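Local coordinates for general secretion pathway protein L (Vibrio parahaemolyticus, PDB 2W7V) that forms the periplasmic domain of an inner-membrane component of the type II secretion system, where it pairs into a dimer and probably helps assemble the secretion machinery, at residues L17-S31 with I43-A56. Sequence-based numbering, arbitrary orientation.
With EDO (1,2-ethanediol), chain C.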
ATOM      1  N   LEU A  17      -3.737   4.035   7.224  1.00 16.08           N
ATOM      2  CA  LEU A  17      -2.843   3.076   7.837  1.00 16.19           C
ATOM      3  C   LEU A  17      -1.446   3.627   8.178  1.00 15.58           C
ATOM      4  O   LEU A  17      -0.907   3.317   9.244  1.00 14.54           O
ATOM      5  CB  LEU A  17      -2.752   1.804   6.982  1.00 16.57           C
ATOM      6  CG  LEU A  17      -3.979   0.868   7.011  1.00 17.28           C
ATOM      7  CD1 LEU A  17      -3.802  -0.281   6.008  1.00 15.84           C
ATOM      8  CD2 LEU A  17      -4.261   0.311   8.422  1.00 16.95           C
ATOM      9  N   PRO A  18      -0.851   4.442   7.286  1.00 15.61           N
ATOM     10  CA  PRO A  18       0.418   5.026   7.679  1.00 15.02           C
ATOM     11  C   PRO A  18       0.318   5.867   8.935  1.00 14.18           C
ATOM     12  O   PRO A  18       1.147   5.710   9.842  1.00 14.39           O
ATOM     13  CB  PRO A  18       0.803   5.869   6.450  1.00 15.32           C
ATOM     14  CG  PRO A  18       0.173   5.106   5.284  1.00 15.05           C
ATOM     15  CD  PRO A  18      -1.196   4.846   5.902  1.00 16.30           C
ATOM     16  N   ALA A  19      -0.692   6.732   9.001  1.00 13.27           N
ATOM     17  CA  ALA A  19      -0.884   7.584  10.172  1.00 12.09           C
ATOM     18  C   ALA A  19      -1.194   6.699  11.387  1.00 12.20           C
ATOM     19  O   ALA A  19      -0.683   6.950  12.471  1.00 12.73           O
ATOM     20  CB  ALA A  19      -1.937   8.578   9.927  1.00 10.74           C
ATOM     21  N   THR A  20      -1.959   5.625  11.204  1.00 10.69           N
ATOM     22  CA  THR A  20      -2.292   4.772  12.336  1.00 10.71           C
ATOM     23  C   THR A  20      -1.100   3.997  12.870  1.00  9.82           C
ATOM     24  O   THR A  20      -0.859   4.003  14.089  1.00  8.92           O
ATOM     25  CB  THR A  20      -3.466   3.816  12.004  1.00 10.53           C
ATOM     26  OG1 THR A  20      -4.570   4.591  11.532  1.00 11.37           O
ATOM     27  CG2 THR A  20      -3.897   3.003  13.226  1.00 10.00           C
ATOM     28  N   LEU A  21      -0.364   3.343  11.972  1.00  9.00           N
ATOM     29  CA  LEU A  21       0.812   2.563  12.365  1.00  9.19           C
ATOM     30  C   LEU A  21       1.872   3.501  12.898  1.00  7.65           C
ATOM     31  O   LEU A  21       2.665   3.145  13.735  1.00  6.62           O
ATOM     32  CB  LEU A  21       1.369   1.720  11.202  1.00  9.31           C
ATOM     33  CG  LEU A  21       0.430   0.687  10.559  1.00 11.41           C
ATOM     34  CD1 LEU A  21       0.920   0.319   9.161  1.00 13.62           C
ATOM     35  CD2 LEU A  21       0.238  -0.534  11.413  1.00  7.55           C
ATOM     36  N   GLY A  22       1.873   4.710  12.374  1.00  7.86           N
ATOM     37  CA  GLY A  22       2.750   5.763  12.834  1.00  7.87           C
ATOM     38  C   GLY A  22       2.600   6.106  14.295  1.00  8.00           C
ATOM     39  O   GLY A  22       3.562   6.520  14.882  1.00  8.22           O
ATOM     40  N   GLN A  23       1.411   5.932  14.884  1.00  8.06           N
ATOM     41  CA  GLN A  23       1.189   6.205  16.316  1.00  8.34           C
ATOM     42  C   GLN A  23       1.917   5.205  17.224  1.00  8.53           C
ATOM     43  O   GLN A  23       2.056   5.465  18.405  1.00  7.96           O
ATOM     44  CB  GLN A  23      -0.303   6.131  16.700  1.00  8.42           C
ATOM     45  CG  GLN A  23      -1.286   7.001  15.922  1.00  9.84           C
ATOM     46  CD  GLN A  23      -2.771   6.670  16.222  1.00 10.08           C
ATOM     47  OE1 GLN A  23      -3.587   6.549  15.305  1.00 12.59           O
ATOM     48  NE2 GLN A  23      -3.122   6.554  17.507  1.00 13.29           N
ATOM     49  N   VAL A  24       2.319   4.048  16.688  1.00  8.14           N
ATOM     50  CA  VAL A  24       2.902   2.958  17.477  1.00  8.55           C
ATOM     51  C   VAL A  24       4.418   3.117  17.507  1.00  9.16           C
ATOM     52  O   VAL A  24       5.065   3.013  16.469  1.00  9.23           O
ATOM     53  CB  VAL A  24       2.522   1.540  16.872  1.00  9.39           C
ATOM     54  CG1 VAL A  24       3.197   0.443  17.620  1.00  9.24           C
ATOM     55  CG2 VAL A  24       0.983   1.327  16.854  1.00  6.01           C
ATOM     56  N   LYS A  25       4.970   3.421  18.691  1.00  9.11           N
ATOM     57  CA  LYS A  25       6.422   3.505  18.915  1.00  8.41           C
ATOM     58  C   LYS A  25       7.119   2.162  18.603  1.00  7.53           C
ATOM     59  O   LYS A  25       6.610   1.098  18.939  1.00  5.99           O
ATOM     60  CB  LYS A  25       6.700   3.881  20.382  1.00  8.31           C
ATOM     61  CG  LYS A  25       6.043   5.203  20.806  1.00 10.70           C
ATOM     62  CD  LYS A  25       6.400   5.677  22.234  1.00  9.70           C
ATOM     63  CE  LYS A  25       5.677   6.990  22.560  1.00 10.35           C
ATOM     64  NZ  LYS A  25       5.964   7.530  23.947  1.00 10.78           N
ATOM     65  N   ASP A  26       8.296   2.217  18.001  1.00  7.35           N
ATOM     66  CA  ASP A  26       9.134   1.040  17.887  1.00  7.96           C
ATOM     67  C   ASP A  26       8.421   0.006  16.976  1.00  8.47           C
ATOM     68  O   ASP A  26       8.530  -1.205  17.187  1.00  7.70           O
ATOM     69  CB  ASP A  26       9.444   0.497  19.304  1.00  7.74           C
ATOM     70  CG  ASP A  26      10.560  -0.574  19.327  1.00  7.91           C
ATOM     71  OD1 ASP A  26      11.220  -0.786  18.292  1.00  8.12           O
ATOM     72  OD2 ASP A  26      10.779  -1.202  20.399  1.00  5.36           O
ATOM     73  N   LEU A  27       7.670   0.502  15.986  1.00  8.52           N
ATOM     74  CA  LEU A  27       7.098  -0.351  14.955  1.00  9.49           C
ATOM     75  C   LEU A  27       7.496   0.130  13.567  1.00  9.93           C
ATOM     76  O   LEU A  27       6.990   1.115  13.104  1.00 11.24           O
ATOM     77  CB  LEU A  27       5.555  -0.417  15.037  1.00  9.11           C
ATOM     78  CG  LEU A  27       4.878  -1.543  14.229  1.00  8.84           C
ATOM     79  CD1 LEU A  27       5.210  -2.928  14.750  1.00  4.48           C
ATOM     80  CD2 LEU A  27       3.357  -1.387  14.120  1.00  9.21           C
ATOM     81  N   GLU A  28       8.336  -0.619  12.892  1.00 10.10           N
ATOM     82  CA  GLU A  28       8.793  -0.260  11.564  1.00 11.03           C
ATOM     83  C   GLU A  28       8.056  -1.074  10.535  1.00 10.21           C
ATOM     84  O   GLU A  28       8.157  -2.258  10.564  1.00 10.05           O
ATOM     85  CB  GLU A  28      10.261  -0.629  11.499  1.00 10.81           C
ATOM     86  CG  GLU A  28      11.095   0.206  10.644  1.00 13.73           C
ATOM     87  CD  GLU A  28      12.557   0.103  11.057  1.00 13.85           C
ATOM     88  OE1 GLU A  28      12.845   0.235  12.271  1.00 16.06           O
ATOM     89  OE2 GLU A  28      13.388  -0.130  10.169  1.00 17.26           O
ATOM     90  N   ILE A  29       7.370  -0.431   9.589  1.00 10.65           N
ATOM     91  CA  ILE A  29       6.744  -1.112   8.444  1.00 10.52           C
ATOM     92  C   ILE A  29       7.755  -1.359   7.342  1.00  9.83           C
ATOM     93  O   ILE A  29       8.223  -0.437   6.721  1.00 10.27           O
ATOM     94  CB  ILE A  29       5.538  -0.317   7.879  1.00 10.32           C
ATOM     95  CG1 ILE A  29       4.608   0.075   9.024  1.00 12.01           C
ATOM     96  CG2 ILE A  29       4.749  -1.139   6.797  1.00  8.33           C
ATOM     97  CD1 ILE A  29       4.213  -1.052   9.966  1.00 12.27           C
ATOM     98  N   THR A  30       8.107  -2.618   7.124  1.00  9.88           N
ATOM     99  CA  THR A  30       9.046  -2.983   6.083  1.00  9.50           C
ATOM    100  C   THR A  30       8.351  -3.209   4.717  1.00  9.89           C
ATOM    101  O   THR A  30       8.929  -2.953   3.652  1.00  8.81           O
ATOM    102  CB  THR A  30       9.832  -4.217   6.494  1.00  9.56           C
ATOM    103  OG1 THR A  30       8.933  -5.273   6.756  1.00 10.12           O
ATOM    104  CG2 THR A  30      10.642  -3.951   7.751  1.00  8.73           C
ATOM    105  N   SER A  31       7.098  -3.665   4.733  1.00 10.53           N
ATOM    106  CA  SER A  31       6.337  -3.686   3.487  1.00 10.88           C
ATOM    107  C   SER A  31       4.864  -3.753   3.713  1.00 10.46           C
ATOM    108  O   SER A  31       4.415  -4.142   4.750  1.00 10.16           O
ATOM    109  CB  SER A  31       6.731  -4.882   2.615  1.00 10.93           C
ATOM    110  OG  SER A  31       6.036  -6.035   3.024  1.00 11.81           O
ATOM    111  N   ILE A  43       0.599  -6.502   5.777  1.00 11.98           N
ATOM    112  CA  ILE A  43       1.625  -5.647   6.308  1.00 12.28           C
ATOM    113  C   ILE A  43       2.707  -6.448   7.001  1.00 12.46           C
ATOM    114  O   ILE A  43       2.401  -7.215   7.869  1.00 13.55           O
ATOM    115  CB  ILE A  43       0.997  -4.725   7.390  1.00 12.07           C
ATOM    116  CG1 ILE A  43      -0.093  -3.802   6.768  1.00 12.17           C
ATOM    117  CG2 ILE A  43       2.070  -3.863   8.025  1.00 12.25           C
ATOM    118  CD1 ILE A  43      -1.057  -3.179   7.792  1.00 11.38           C
ATOM    119  N   HIS A  44       3.969  -6.263   6.647  1.00 11.80           N
ATOM    120  CA  HIS A  44       5.034  -6.787   7.459  1.00 12.40           C
ATOM    121  C   HIS A  44       5.651  -5.635   8.229  1.00 11.43           C
ATOM    122  O   HIS A  44       5.739  -4.543   7.718  1.00 11.33           O
ATOM    123  CB  HIS A  44       6.103  -7.521   6.649  1.00 12.75           C
ATOM    124  CG  HIS A  44       5.574  -8.657   5.830  1.00 14.57           C
ATOM    125  ND1 HIS A  44       6.325  -9.279   4.847  1.00 17.03           N
ATOM    126  CD2 HIS A  44       4.361  -9.259   5.809  1.00 15.95           C
ATOM    127  CE1 HIS A  44       5.592 -10.221   4.273  1.00 19.16           C
ATOM    128  NE2 HIS A  44       4.400 -10.233   4.846  1.00 15.40           N
ATOM    129  N   ALA A  45       6.027  -5.888   9.485  1.00 11.35           N
ATOM    130  CA  ALA A  45       6.679  -4.907  10.357  1.00 10.60           C
ATOM    131  C   ALA A  45       7.689  -5.585  11.287  1.00 10.20           C
ATOM    132  O   ALA A  45       7.746  -6.807  11.413  1.00  9.62           O
ATOM    133  CB  ALA A  45       5.612  -4.116  11.167  1.00  9.89           C
ATOM    134  N   ARG A  46       8.513  -4.774  11.926  1.00 10.21           N
ATOM    135  CA  ARG A  46       9.480  -5.254  12.914  1.00 10.08           C
ATOM    136  C   ARG A  46       9.644  -4.276  14.063  1.00  9.05           C
ATOM    137  O   ARG A  46       9.405  -3.085  13.943  1.00  8.29           O
ATOM    138  CB  ARG A  46      10.834  -5.487  12.265  1.00 10.17           C
ATOM    139  CG  ARG A  46      11.371  -4.257  11.606  1.00 10.87           C
ATOM    140  CD  ARG A  46      12.674  -4.531  10.986  1.00 13.54           C
ATOM    141  NE  ARG A  46      13.160  -3.385  10.236  1.00 16.09           N
ATOM    142  CZ  ARG A  46      14.423  -3.229   9.849  1.00 18.88           C
ATOM    143  NH1 ARG A  46      15.357  -4.115  10.192  1.00 21.82           N
ATOM    144  NH2 ARG A  46      14.772  -2.155   9.148  1.00 19.01           N
ATOM    145  N   SER A  47      10.076  -4.820  15.187  1.00  9.71           N
ATOM    146  CA  SER A  47      10.255  -4.068  16.400  1.00  9.49           C
ATOM    147  C   SER A  47      11.403  -4.692  17.168  1.00  9.40           C
ATOM    148  O   SER A  47      11.959  -5.690  16.734  1.00  8.67           O
ATOM    149  CB  SER A  47       8.969  -4.164  17.207  1.00  9.82           C
ATOM    150  OG  SER A  47       9.028  -3.426  18.406  1.00  8.01           O
ATOM    151  N   SER A  48      11.753  -4.066  18.293  1.00  9.78           N
ATOM    152  CA  SER A  48      12.672  -4.621  19.289  1.00 10.16           C
ATOM    153  C   SER A  48      11.958  -5.533  20.301  1.00  9.64           C
ATOM    154  O   SER A  48      12.598  -6.219  21.082  1.00  8.39           O
ATOM    155  CB  SER A  48      13.373  -3.484  20.042  1.00 10.69           C
ATOM    156  OG  SER A  48      12.441  -2.714  20.800  1.00 13.14           O
ATOM    157  N   ASP A  49      10.632  -5.539  20.258  1.00  9.72           N
ATOM    158  CA  ASP A  49       9.829  -6.284  21.220  1.00 10.06           C
ATOM    159  C   ASP A  49       8.455  -6.647  20.672  1.00  9.30           C
ATOM    160  O   ASP A  49       8.071  -6.170  19.628  1.00  9.63           O
ATOM    161  CB  ASP A  49       9.670  -5.427  22.476  1.00 10.41           C
ATOM    162  CG  ASP A  49       9.058  -6.188  23.624  1.00 13.04           C
ATOM    163  OD1 ASP A  49       9.428  -7.383  23.860  1.00 14.88           O
ATOM    164  OD2 ASP A  49       8.179  -5.587  24.274  1.00 17.34           O
ATOM    165  N   PHE A  50       7.704  -7.465  21.397  1.00  9.65           N
ATOM    166  CA  PHE A  50       6.343  -7.874  20.988  1.00  9.79           C
ATOM    167  C   PHE A  50       5.252  -6.804  21.222  1.00 10.99           C
ATOM    168  O   PHE A  50       4.214  -6.784  20.541  1.00 11.40           O
ATOM    169  CB  PHE A  50       5.961  -9.162  21.719  1.00  9.01           C
ATOM    170  CG  PHE A  50       5.592  -8.973  23.179  1.00  9.60           C
ATOM    171  CD1 PHE A  50       4.262  -8.716  23.558  1.00  8.97           C
ATOM    172  CD2 PHE A  50       6.545  -9.070  24.167  1.00  8.25           C
ATOM    173  CE1 PHE A  50       3.932  -8.539  24.845  1.00  5.58           C
ATOM    174  CE2 PHE A  50       6.200  -8.901  25.499  1.00  6.86           C
ATOM    175  CZ  PHE A  50       4.914  -8.634  25.834  1.00  6.72           C
ATOM    176  N   GLN A  51       5.496  -5.911  22.173  1.00 11.31           N
ATOM    177  CA  GLN A  51       4.474  -5.047  22.695  1.00 12.71           C
ATOM    178  C   GLN A  51       3.896  -4.061  21.656  1.00 13.29           C
ATOM    179  O   GLN A  51       2.704  -3.800  21.691  1.00 14.06           O
ATOM    180  CB  GLN A  51       5.052  -4.304  23.882  1.00 14.04           C
ATOM    181  CG  GLN A  51       4.099  -3.940  24.934  1.00 18.73           C
ATOM    182  CD  GLN A  51       4.765  -3.974  26.314  1.00 25.33           C
ATOM    183  OE1 GLN A  51       5.457  -4.944  26.669  1.00 29.77           O
ATOM    184  NE2 GLN A  51       4.560  -2.913  27.097  1.00 27.96           N
ATOM    185  N   PRO A  52       4.744  -3.466  20.773  1.00 12.46           N
ATOM    186  CA  PRO A  52       4.277  -2.727  19.622  1.00 12.04           C
ATOM    187  C   PRO A  52       3.342  -3.448  18.659  1.00 12.32           C
ATOM    188  O   PRO A  52       2.453  -2.808  18.109  1.00 11.94           O
ATOM    189  CB  PRO A  52       5.584  -2.301  18.947  1.00 12.13           C
ATOM    190  CG  PRO A  52       6.505  -2.084  20.112  1.00 11.29           C
ATOM    191  CD  PRO A  52       6.213  -3.348  20.886  1.00 12.22           C
ATOM    192  N   PHE A  53       3.516  -4.758  18.485  1.00 12.56           N
ATOM    193  CA  PHE A  53       2.554  -5.568  17.761  1.00 12.51           C
ATOM    194  C   PHE A  53       1.171  -5.654  18.437  1.00 12.79           C
ATOM    195  O   PHE A  53       0.138  -5.623  17.761  1.00 13.41           O
ATOM    196  CB  PHE A  53       3.137  -6.961  17.520  1.00 13.21           C
ATOM    197  CG  PHE A  53       4.260  -6.966  16.506  1.00 14.70           C
ATOM    198  CD1 PHE A  53       3.989  -7.052  15.160  1.00 15.61           C
ATOM    199  CD2 PHE A  53       5.593  -6.837  16.900  1.00 14.91           C
ATOM    200  CE1 PHE A  53       5.032  -7.039  14.221  1.00 14.82           C
ATOM    201  CE2 PHE A  53       6.621  -6.811  15.950  1.00 14.97           C
ATOM    202  CZ  PHE A  53       6.340  -6.915  14.630  1.00 12.72           C
ATOM    203  N   GLU A  54       1.155  -5.773  19.762  1.00 12.18           N
ATOM    204  CA  GLU A  54      -0.074  -5.753  20.508  1.00 12.32           C
ATOM    205  C   GLU A  54      -0.819  -4.412  20.318  1.00 12.76           C
ATOM    206  O   GLU A  54      -2.047  -4.369  20.162  1.00 12.59           O
ATOM    207  CB  GLU A  54       0.219  -5.938  21.999  1.00 12.29           C
ATOM    208  CG  GLU A  54       0.692  -7.300  22.362  1.00 12.06           C
ATOM    209  CD  GLU A  54      -0.415  -8.310  22.341  1.00 12.56           C
ATOM    210  OE1 GLU A  54      -1.449  -8.119  23.048  1.00 14.03           O
ATOM    211  OE2 GLU A  54      -0.228  -9.328  21.644  1.00 11.39           O
ATOM    212  N   GLN A  55      -0.062  -3.324  20.406  1.00 12.68           N
ATOM    213  CA  GLN A  55      -0.607  -1.982  20.266  1.00 13.25           C
ATOM    214  C   GLN A  55      -1.126  -1.762  18.876  1.00 11.85           C
ATOM    215  O   GLN A  55      -2.187  -1.209  18.701  1.00 11.41           O
ATOM    216  CB  GLN A  55       0.470  -0.953  20.569  1.00 13.30           C
ATOM    217  CG  GLN A  55       0.994  -1.100  21.998  1.00 15.83           C
ATOM    218  CD  GLN A  55       1.932   0.000  22.393  1.00 17.96           C
ATOM    219  OE1 GLN A  55       2.431   0.761  21.531  1.00 23.99           O
ATOM    220  NE2 GLN A  55       2.200   0.109  23.718  1.00 22.93           N
ATOM    221  N   ALA A  56      -0.384  -2.237  17.884  1.00 11.37           N
ATOM    222  CA  ALA A  56      -0.797  -2.119  16.492  1.00 12.16           C
ATOM    223  C   ALA A  56      -2.057  -2.956  16.216  1.00 12.78           C
ATOM    224  O   ALA A  56      -2.989  -2.434  15.648  1.00 13.40           O
ATOM    225  CB  ALA A  56       0.338  -2.510  15.549  1.00 11.37           C
TER
HETATM  226  C1  EDO C1405       6.783   4.555  14.680  1.00 48.19           C
HETATM  227  O1  EDO C1405       5.940   5.596  15.127  1.00 49.67           O
HETATM  228  C2  EDO C1405       6.230   4.103  13.336  1.00 49.19           C
HETATM  229  O2  EDO C1405       5.207   3.123  13.430  1.00 40.24           O
HETATM  230  O   HOH W   1       9.857  -7.115   8.670  1.00 52.51           O
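Leu27 sets its CD1 over one face of the Phe53 ring, 4.1 Å from the ring centroid and 9° off its normal, a CH-pi contact, while the carbonyl oxygens of Ala45, Asp49 and Phe50 lie in plane at the ring edge. With CG anti to the backbone N (chi1 -166°), Leu27 reaches between sheet and helix: CD1 also meets Ala45 CB, and CD2 touches Ala56 CB at 3.5 Å. Val24 spreads its methyls along one turn of the helix, CG1 on Pro52 and CG2 on Ala56. Ile29 CD1 packs on Ala45 CB on the helix-facing side of the sheet, and its CG2 meets Ile43 CG2; Leu21 CD1 and Leu17 CD1 reach Ile43 CD1 from helix 17-22.

On the other face, Glu28 and Arg46 run alongside each other, pointing the same way; OE2 reaches NH2 at 2.7 Å in a salt bridge whose hydrogen bond is weak, the carboxylate and guanidinium planes being 67° apart. Thr30 CG2 lies across the arginine chain, 3.6 Å from Arg46 NE. Between their backbones, Glu28 N bonds to Arg46 O at 2.9 Å, and Arg46 N to Glu28 O. Further along, Thr30 and Ser31 together face His44, a classic beta bulge: His44 O receives Thr30 N and, weakly, Ser31 N.

Where the strands part, Ser47 OG donates to Asp26 O (2.6 Å) and accepts from Asp49 N, the bond of an ST turn; this hydroxyl joins the 24-27 type II turn to the loop leading into helix 51-61. Outer strand 28-35 bonds through Thr30's backbone to the second subunit. The 28-35/40-47 hairpin lies between helices 17-22 and 51-61 in the chain, and both pack on one face of the four-stranded antiparallel sheet, consistent with the circularly permuted ferredoxin-like fold of GspL periplasmic domains.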